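Beta-glucuronidase (Dictyoglomus thermophilum, PDB 6XXW) probably hydrolyses beta-D-glucuronides, releasing glucuronic acid from its conjugates, as a tetrameric member of glycoside hydrolase family 2. Local coordinates at residues 202-205 and 210-213; 277-282 and 352-357; 284-287 and 292-295; 397-402 and 409-414. All blocks are in the same frame, centred on the assembly; numbering follows the deposited sequence.

Contact 1. Residues 202-205 and 210-213; sequences ITEL and ALVK
Glu204 and Leu211 face each other as a hydrogen-bonded pair in the hairpin formed by strands 198-206 and 209-217, and Ile202 with Lys213 makes the next such pair. Each pair is joined by two nearly straight backbone bonds, among them Leu211 N to Glu204 O at 2.8 Å and Lys213 N to Ile202 O at 2.8 Å. Between them lies the non-hydrogen-bonded pair Thr203 and Val212, where the CA of Thr203 comes within 3.2 Å of Leu211 O in a CA-H...O contact.

The two faces of this antiparallel sheet differ in burial. On the packed one, Thr203 and Val212 stand alongside one another, their CG2 methyls 4.0 Å apart. Ala210 and Val212 are buried against Ile282 and Ile280, in the interior of the immunoglobulin-like sandwich common to family 2 enzymes. Leu205 marks the loose, exposed end of this face, its CD2 4.3 Å from Ala210 CB. With chi1 of 65°, Thr203 turns its hydroxyl away from Val212; the group is hydrogen-bonded to a bound Tris molecule, probably from the crystallisation liquor, and weakly accepts from Arg283 N.

The other face, carrying Ile202, Glu204, Leu211 and Lys213, is more open to solvent. Here two extended chains reach diagonally over the sheet, and Lys213 NZ meets Glu204 OE1 at 3.0 Å. The ammonium sits on the syn side but 34° out of the carboxylate plane. Such a solvent-side salt bridge is likely to contribute modestly beside the regular backbone pairing, its charges being partly screened by water.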
# COMPACT_ATOMS: atom_id res chain seq x y z
N ILE A 202 6.53 27.16 42.44
CA ILE A 202 7.07 25.88 42.87
C ILE A 202 6.07 25.26 43.84
O ILE A 202 5.52 25.95 44.70
CB ILE A 202 8.45 26.03 43.54
CG1 ILE A 202 9.45 26.65 42.57
CG2 ILE A 202 8.97 24.68 44.02
CD1 ILE A 202 10.67 27.26 43.25
N THR A 203 5.83 23.96 43.71
CA THR A 203 4.90 23.26 44.58
C THR A 203 5.65 22.28 45.49
O THR A 203 6.58 21.61 45.05
CB THR A 203 3.81 22.54 43.78
OG1 THR A 203 4.39 21.50 42.99
CG2 THR A 203 3.07 23.53 42.88
N GLU A 204 5.24 22.25 46.75
CA GLU A 204 5.81 21.37 47.77
C GLU A 204 4.67 20.68 48.50
O GLU A 204 3.54 21.18 48.54
CB GLU A 204 6.67 22.14 48.78
CG GLU A 204 7.87 22.87 48.20
CD GLU A 204 8.60 23.72 49.24
OE1 GLU A 204 9.49 24.51 48.85
OE2 GLU A 204 8.29 23.60 50.45
N LEU A 205 4.97 19.53 49.08
CA LEU A 205 4.03 18.81 49.93
C LEU A 205 4.47 19.00 51.38
O LEU A 205 5.65 18.85 51.70
CB LEU A 205 3.98 17.33 49.58
CG LEU A 205 3.80 17.02 48.09
CD1 LEU A 205 3.86 15.52 47.84
CD2 LEU A 205 2.50 17.60 47.58
N ALA A 210 -0.56 21.03 50.54
CA ALA A 210 0.40 21.40 49.53
C ALA A 210 0.63 22.90 49.61
O ALA A 210 -0.27 23.66 49.99
CB ALA A 210 -0.06 21.00 48.13
N LEU A 211 1.85 23.32 49.27
CA LEU A 211 2.19 24.73 49.19
C LEU A 211 2.50 25.08 47.75
O LEU A 211 3.20 24.34 47.05
CB LEU A 211 3.39 25.06 50.07
CG LEU A 211 3.30 24.44 51.46
CD1 LEU A 211 4.69 24.21 51.98
CD2 LEU A 211 2.50 25.37 52.36
N VAL A 212 1.97 26.20 47.31
CA VAL A 212 2.31 26.78 46.02
C VAL A 212 3.07 28.05 46.33
O VAL A 212 2.47 29.04 46.78
CB VAL A 212 1.06 27.05 45.16
CG1 VAL A 212 1.45 27.75 43.89
CG2 VAL A 212 0.33 25.74 44.86
N LYS A 213 4.39 28.02 46.14
CA LYS A 213 5.22 29.19 46.40
C LYS A 213 5.41 29.98 45.12
O LYS A 213 5.60 29.40 44.05
CB LYS A 213 6.58 28.77 46.97
CG LYS A 213 6.49 28.01 48.29
CD LYS A 213 7.85 27.45 48.69
CE LYS A 213 7.91 27.09 50.16
NZ LYS A 213 9.31 26.87 50.62

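Contact 2. Residues 277-282 and 352-357; sequences RMDIGI and ADQYGI
Asp279 and Gln354 meet at the ends of their side chains, the carboxylate from strand 273-280 and the amide from helix 346-355. The CB of Asp279 points toward the helix, whereas Gln354 leaves its helix across the line of contact and reaches the aspartate through a bend at chi2 (-79°). The two flat groups are turned 49° against each other. Gln354 NE2 stands 3.3 Å from Asp279 OD2, but its N-H is poorly aimed at 122°, which leaves a weak hydrogen bond. A water donates to the same OD2 and weakly accepts from NE2, so a three-membered cluster forms. The carboxylate is steadied mainly from its own sheet, where OD1 accepts from Asn262 ND2.

One residue earlier on the helix, Asp353 also points toward the strand, yet it connects through water alone: a second water donates to Asp353 OD2 and, at 2.8 Å, to Asp279 O. His405 and Ser407 hold the Asp353 carboxylate in turn.

The contact joins the immunoglobulin-like domain to the TIM barrel, close to Leu51 of a second subunit, which packs on Gln354. With one weak direct bond and two water bridges, this small seam relies on solvent for much of its polar pairing.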
# COMPACT_ATOMS: atom_id res chain seq x y z
N ARG A 277 -3.81 34.75 34.37
CA ARG A 277 -4.26 33.49 34.94
C ARG A 277 -3.53 32.33 34.27
O ARG A 277 -3.26 32.37 33.07
CB ARG A 277 -5.78 33.29 34.79
CG ARG A 277 -6.62 34.37 35.43
CD ARG A 277 -8.11 34.06 35.30
NE ARG A 277 -8.90 35.03 36.03
CZ ARG A 277 -9.32 36.18 35.52
NH1 ARG A 277 -9.04 36.50 34.26
NH2 ARG A 277 -10.02 37.02 36.28
N MET A 278 -3.24 31.29 35.06
CA MET A 278 -2.67 30.08 34.48
C MET A 278 -3.10 28.86 35.29
O MET A 278 -3.12 28.90 36.52
CB MET A 278 -1.14 30.16 34.41
CG MET A 278 -0.51 28.96 33.73
SD MET A 278 1.29 29.08 33.77
CE MET A 278 1.72 27.48 33.05
N ASP A 279 -3.44 27.79 34.59
CA ASP A 279 -3.66 26.51 35.25
C ASP A 279 -2.31 25.91 35.65
O ASP A 279 -1.40 25.80 34.82
CB ASP A 279 -4.39 25.53 34.33
CG ASP A 279 -5.88 25.84 34.19
OD1 ASP A 279 -6.47 26.53 35.07
OD2 ASP A 279 -6.47 25.38 33.20
N ILE A 280 -2.20 25.49 36.90
CA ILE A 280 -0.98 24.87 37.40
C ILE A 280 -1.35 23.53 38.02
O ILE A 280 -2.51 23.27 38.33
CB ILE A 280 -0.23 25.74 38.43
CG1 ILE A 280 -1.13 26.01 39.64
CG2 ILE A 280 0.25 27.05 37.80
CD1 ILE A 280 -0.40 26.67 40.78
N GLY A 281 -0.35 22.69 38.21
CA GLY A 281 -0.55 21.39 38.84
C GLY A 281 0.39 21.22 40.02
O GLY A 281 1.53 21.68 39.99
N ILE A 282 -0.11 20.57 41.06
CA ILE A 282 0.65 20.35 42.28
C ILE A 282 1.27 18.96 42.21
O ILE A 282 0.57 17.95 42.31
CB ILE A 282 -0.24 20.50 43.53
CG1 ILE A 282 -0.73 21.95 43.68
CG2 ILE A 282 0.52 20.06 44.78
CD1 ILE A 282 -1.82 22.11 44.74
N ALA A 352 -0.48 18.73 27.47
CA ALA A 352 0.04 17.68 28.34
C ALA A 352 -0.37 17.91 29.79
O ALA A 352 -0.67 16.95 30.51
CB ALA A 352 1.56 17.58 28.19
N ASP A 353 -0.45 19.19 30.21
CA ASP A 353 -0.97 19.52 31.54
C ASP A 353 -2.41 19.04 31.70
O ASP A 353 -2.79 18.49 32.74
CB ASP A 353 -0.93 21.05 31.78
CG ASP A 353 0.49 21.65 31.78
OD1 ASP A 353 1.52 20.93 31.92
OD2 ASP A 353 0.56 22.91 31.67
N GLN A 354 -3.25 19.27 30.68
CA GLN A 354 -4.67 18.89 30.75
C GLN A 354 -4.85 17.38 30.73
O GLN A 354 -5.74 16.84 31.41
CB GLN A 354 -5.44 19.52 29.59
CG GLN A 354 -5.48 21.05 29.64
CD GLN A 354 -6.51 21.54 30.63
OE1 GLN A 354 -7.51 20.86 30.87
NE2 GLN A 354 -6.27 22.73 31.21
N TYR A 355 -4.06 16.68 29.93
CA TYR A 355 -4.24 15.25 29.74
C TYR A 355 -3.49 14.41 30.77
O TYR A 355 -3.76 13.21 30.89
CB TYR A 355 -3.78 14.84 28.34
CG TYR A 355 -4.82 15.01 27.24
CD1 TYR A 355 -5.61 13.93 26.85
CD2 TYR A 355 -4.99 16.22 26.58
CE1 TYR A 355 -6.56 14.06 25.84
CE2 TYR A 355 -5.93 16.37 25.56
CZ TYR A 355 -6.72 15.28 25.21
OH TYR A 355 -7.66 15.40 24.20
N GLY A 356 -2.54 14.99 31.50
CA GLY A 356 -1.75 14.22 32.45
C GLY A 356 -0.74 13.32 31.78
O GLY A 356 -0.69 12.11 32.01
N ILE A 357 0.08 13.92 30.91
CA ILE A 357 1.15 13.22 30.22
C ILE A 357 2.47 13.84 30.69
O ILE A 357 2.64 15.06 30.64
CB ILE A 357 1.01 13.34 28.69
CG1 ILE A 357 -0.32 12.71 28.22
CG2 ILE A 357 2.25 12.73 27.98
CD1 ILE A 357 -0.38 11.18 28.32
O HOH W 1 -1.44 24.24 32.45
O HOH W 2 -8.62 24.06 33.11

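Contact 3. Residues 284-287 and 292-295; sequences TVRV and FLIN
Thr284 and Asn295 are tied by two hydrogen bonds where the hairpin of strands 285-288 and 291-294 opens. Asn295 N gives its proton to Thr284 O at 2.9 Å, and Thr284 N gives its own to Asn295 OD1 at 3.0 Å. Asn295 adopts left-handed backbone angles (phi 53°), and its side-chain oxygen stands in for the carbonyl that a regular hydrogen-bonded pair would use. Its ND2 is held by Glu254 OE1 and Trp253 O. Without the amide, as with an alanine here, Thr284 N would probably lose its acceptor, and Glu254 OE1 and Trp253 O the ND2 donor.

Further in, Arg286 and Leu293 exchange backbone bonds, the shorter being Leu293 N to Arg286 O at 2.7 Å. Their side chains run together, and Leu293 CD1 covers one guanidinium face, 3.4 Å from Arg286 NH2, while Glu296 and Glu288 bind the guanidinium nitrogens.

On the opposite face of the hairpin the Phe292 ring takes both valines obliquely: Val285 CG2 lies 3.5 Å from CZ, Val287 CG2 3.7 Å from CD2. This face covers the N-terminal end of the TIM barrel, against Val463 and Phe301. Apolar contacts thus seal the barrel bottom, and charge pairs stay on the outer face.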
# COMPACT_ATOMS: atom_id res chain seq x y z
N THR A 284 5.40 16.80 42.86
CA THR A 284 6.84 16.80 43.08
C THR A 284 7.50 15.76 42.19
O THR A 284 6.88 14.74 41.84
CB THR A 284 7.22 16.51 44.54
OG1 THR A 284 6.73 15.21 44.90
CG2 THR A 284 6.60 17.56 45.46
N VAL A 285 8.76 16.00 41.85
CA VAL A 285 9.55 15.04 41.09
C VAL A 285 10.93 14.93 41.73
O VAL A 285 11.53 15.95 42.10
CB VAL A 285 9.62 15.42 39.59
CG1 VAL A 285 10.15 16.82 39.41
CG2 VAL A 285 10.49 14.42 38.84
N ARG A 286 11.42 13.71 41.87
CA ARG A 286 12.65 13.45 42.60
C ARG A 286 13.22 12.11 42.15
O ARG A 286 12.48 11.14 41.98
CB ARG A 286 12.36 13.44 44.11
CG ARG A 286 13.55 13.35 45.00
CD ARG A 286 13.15 13.71 46.41
NE ARG A 286 12.40 12.64 47.07
CZ ARG A 286 12.96 11.57 47.61
NH1 ARG A 286 14.28 11.41 47.56
NH2 ARG A 286 12.21 10.66 48.21
N VAL A 287 14.54 12.05 41.96
CA VAL A 287 15.22 10.78 41.70
C VAL A 287 15.92 10.34 42.98
O VAL A 287 16.56 11.15 43.66
CB VAL A 287 16.20 10.90 40.52
CG1 VAL A 287 17.04 9.63 40.39
CG2 VAL A 287 15.41 11.14 39.24
N PHE A 292 12.49 6.76 39.92
CA PHE A 292 12.04 8.08 39.48
C PHE A 292 10.71 8.33 40.18
O PHE A 292 9.70 7.69 39.85
CB PHE A 292 11.88 8.12 37.96
CG PHE A 292 11.71 9.50 37.42
CD1 PHE A 292 10.47 10.13 37.47
CD2 PHE A 292 12.78 10.19 36.87
CE1 PHE A 292 10.30 11.42 36.97
CE2 PHE A 292 12.62 11.48 36.37
CZ PHE A 292 11.37 12.09 36.42
N LEU A 293 10.70 9.25 41.15
CA LEU A 293 9.52 9.46 41.99
C LEU A 293 8.73 10.68 41.54
O LEU A 293 9.28 11.78 41.41
CB LEU A 293 9.91 9.63 43.46
CG LEU A 293 10.70 8.48 44.08
CD1 LEU A 293 11.26 8.91 45.45
CD2 LEU A 293 9.83 7.25 44.21
N ILE A 294 7.43 10.48 41.31
CA ILE A 294 6.48 11.57 41.14
C ILE A 294 5.51 11.46 42.30
O ILE A 294 4.91 10.40 42.51
CB ILE A 294 5.75 11.49 39.79
CG1 ILE A 294 6.75 11.67 38.65
CG2 ILE A 294 4.59 12.50 39.76
CD1 ILE A 294 6.15 11.59 37.24
N ASN A 295 5.39 12.55 43.07
CA ASN A 295 4.56 12.56 44.27
C ASN A 295 4.94 11.40 45.19
O ASN A 295 4.08 10.71 45.76
CB ASN A 295 3.07 12.52 43.90
CG ASN A 295 2.67 13.74 43.11
OD1 ASN A 295 3.24 14.82 43.29
ND2 ASN A 295 1.68 13.59 42.22
O HOH W 3 8.34 12.84 44.31

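Contact 4. Residues 397-402 and 409-414; sequences ELIARD and IMWSVA
Ile399 lies over one face of the Trp411 indole, a CH-pi contact between helix 385-402 and strand 408-415. Its CG1 is 4.0 Å from the centroid of the six-membered ring, 23° off the normal and displaced toward the rim above CZ2. The other two contacts are plain van der Waals packing. Leu398 runs antiparallel beside the indole, its CG 3.8 Å from Trp411 CZ3 at an oblique approach. Asp402 adds its CB at the ring edge, 4.0 Å from CH2. With CG of Trp411 anti to the carbonyl carbon (chi1 -54°), the six-membered ring extends to the helix.

The pair is a helix-to-strand unit of the TIM barrel: the helix packs on the outside and the chain then turns back, antiparallel, into the fourth barrel strand. In family 2 relatives this strand leads to the Asn-Glu motif that carries the acid/base.

Polar bonds fix the flanks. Arg401 grips the neighbouring Asp402 side-on, NE to OD1 and NH2 to OD2, each 2.7 Å, and NH2 also binds Glu361 of strand 358-362. Trp411 NE1 donates to Asp439 OD2. A leucine in place of Trp411 would probably open a gap beneath Ile399 and Leu398 and leave Asp439 without this donor.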
# COMPACT_ATOMS: atom_id res chain seq x y z
N GLU A 397 16.31 30.30 27.94
CA GLU A 397 15.04 30.62 27.30
C GLU A 397 14.01 29.51 27.52
O GLU A 397 12.80 29.78 27.66
CB GLU A 397 15.24 30.82 25.80
CG GLU A 397 16.06 32.04 25.38
CD GLU A 397 16.18 32.18 23.86
OE1 GLU A 397 15.20 31.86 23.14
OE2 GLU A 397 17.24 32.63 23.38
N LEU A 398 14.47 28.27 27.50
CA LEU A 398 13.56 27.13 27.59
C LEU A 398 12.97 27.01 28.98
O LEU A 398 11.75 26.86 29.15
CB LEU A 398 14.30 25.86 27.20
CG LEU A 398 13.62 24.52 27.43
CD1 LEU A 398 12.32 24.43 26.64
CD2 LEU A 398 14.57 23.39 27.05
N ILE A 399 13.81 27.10 30.01
CA ILE A 399 13.32 27.03 31.37
C ILE A 399 12.44 28.24 31.68
O ILE A 399 11.41 28.12 32.35
CB ILE A 399 14.51 26.88 32.34
CG1 ILE A 399 15.17 25.51 32.10
CG2 ILE A 399 14.06 27.05 33.79
CD1 ILE A 399 16.45 25.29 32.86
N ALA A 400 12.82 29.43 31.19
CA ALA A 400 11.98 30.61 31.42
C ALA A 400 10.60 30.42 30.81
O ALA A 400 9.59 30.88 31.37
CB ALA A 400 12.66 31.87 30.87
N ARG A 401 10.52 29.76 29.65
CA ARG A 401 9.22 29.58 29.03
C ARG A 401 8.38 28.55 29.77
O ARG A 401 7.18 28.76 29.98
CB ARG A 401 9.37 29.16 27.56
CG ARG A 401 8.08 29.30 26.76
CD ARG A 401 8.19 28.60 25.42
NE ARG A 401 8.20 27.14 25.56
CZ ARG A 401 8.23 26.29 24.54
NH1 ARG A 401 8.23 26.74 23.29
NH2 ARG A 401 8.26 24.99 24.78
N ASP A 402 8.98 27.43 30.17
CA ASP A 402 8.21 26.24 30.55
C ASP A 402 8.29 25.89 32.03
O ASP A 402 7.70 24.87 32.43
CB ASP A 402 8.66 25.06 29.69
CG ASP A 402 8.31 25.27 28.22
OD1 ASP A 402 7.49 26.17 27.94
OD2 ASP A 402 8.84 24.56 27.35
N ILE A 409 8.69 17.18 33.45
CA ILE A 409 9.22 16.54 34.65
C ILE A 409 10.70 16.25 34.55
O ILE A 409 11.26 15.67 35.47
CB ILE A 409 8.44 15.26 35.00
CG1 ILE A 409 8.15 14.42 33.76
CG2 ILE A 409 7.15 15.62 35.75
CD1 ILE A 409 9.34 13.81 33.09
N MET A 410 11.37 16.65 33.47
CA MET A 410 12.79 16.38 33.27
C MET A 410 13.26 17.18 32.07
O MET A 410 12.52 17.34 31.09
CB MET A 410 13.06 14.88 33.04
CG MET A 410 14.55 14.54 32.88
SD MET A 410 15.03 12.90 33.49
CE MET A 410 14.04 11.80 32.44
N TRP A 411 14.50 17.65 32.13
CA TRP A 411 15.14 18.31 31.00
C TRP A 411 16.16 17.37 30.37
O TRP A 411 16.97 16.75 31.07
CB TRP A 411 15.86 19.60 31.43
CG TRP A 411 15.01 20.59 32.20
CD1 TRP A 411 15.14 20.92 33.52
CD2 TRP A 411 13.94 21.40 31.68
NE1 TRP A 411 14.21 21.87 33.86
CE2 TRP A 411 13.46 22.19 32.75
CE3 TRP A 411 13.34 21.53 30.42
CZ2 TRP A 411 12.39 23.09 32.61
CZ3 TRP A 411 12.27 22.44 30.28
CH2 TRP A 411 11.82 23.20 31.37
N SER A 412 16.16 17.31 29.03
CA SER A 412 17.19 16.58 28.28
C SER A 412 18.10 17.59 27.60
O SER A 412 17.62 18.45 26.86
CB SER A 412 16.57 15.64 27.25
OG SER A 412 17.61 15.05 26.47
N VAL A 413 19.40 17.51 27.87
CA VAL A 413 20.29 18.53 27.34
C VAL A 413 20.77 18.24 25.91
O VAL A 413 21.24 19.16 25.23
CB VAL A 413 21.52 18.77 28.25
CG1 VAL A 413 21.07 19.26 29.64
CG2 VAL A 413 22.39 17.54 28.36
N ALA A 414 20.64 17.00 25.43
CA ALA A 414 21.11 16.65 24.09
C ALA A 414 20.60 15.26 23.70
O ALA A 414 20.16 14.48 24.55
CB ALA A 414 22.64 16.69 23.99

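From the N terminus, contact 1 closes first, a short hairpin loop within the immunoglobulin-like domain. Contact 2 opens next on strand 273-280, whose continuation touches contact 1 through Ile282 CG2 and Ala210 CB, 3.5 Å apart, and it closes only some seventy residues later on a barrel helix. Within that long loop sits contact 3, a second hairpin at the barrel bottom; its Thr284 also packs on Leu205 of contact 1. Contact 4 follows in series, a short helix-to-strand turn of the barrel wall. Phe292 and Val285 of contact 3 rest on Ile409 O, so contacts 3 and 4 meet, whereas contacts 1 and 4 do not. No two contacts cross.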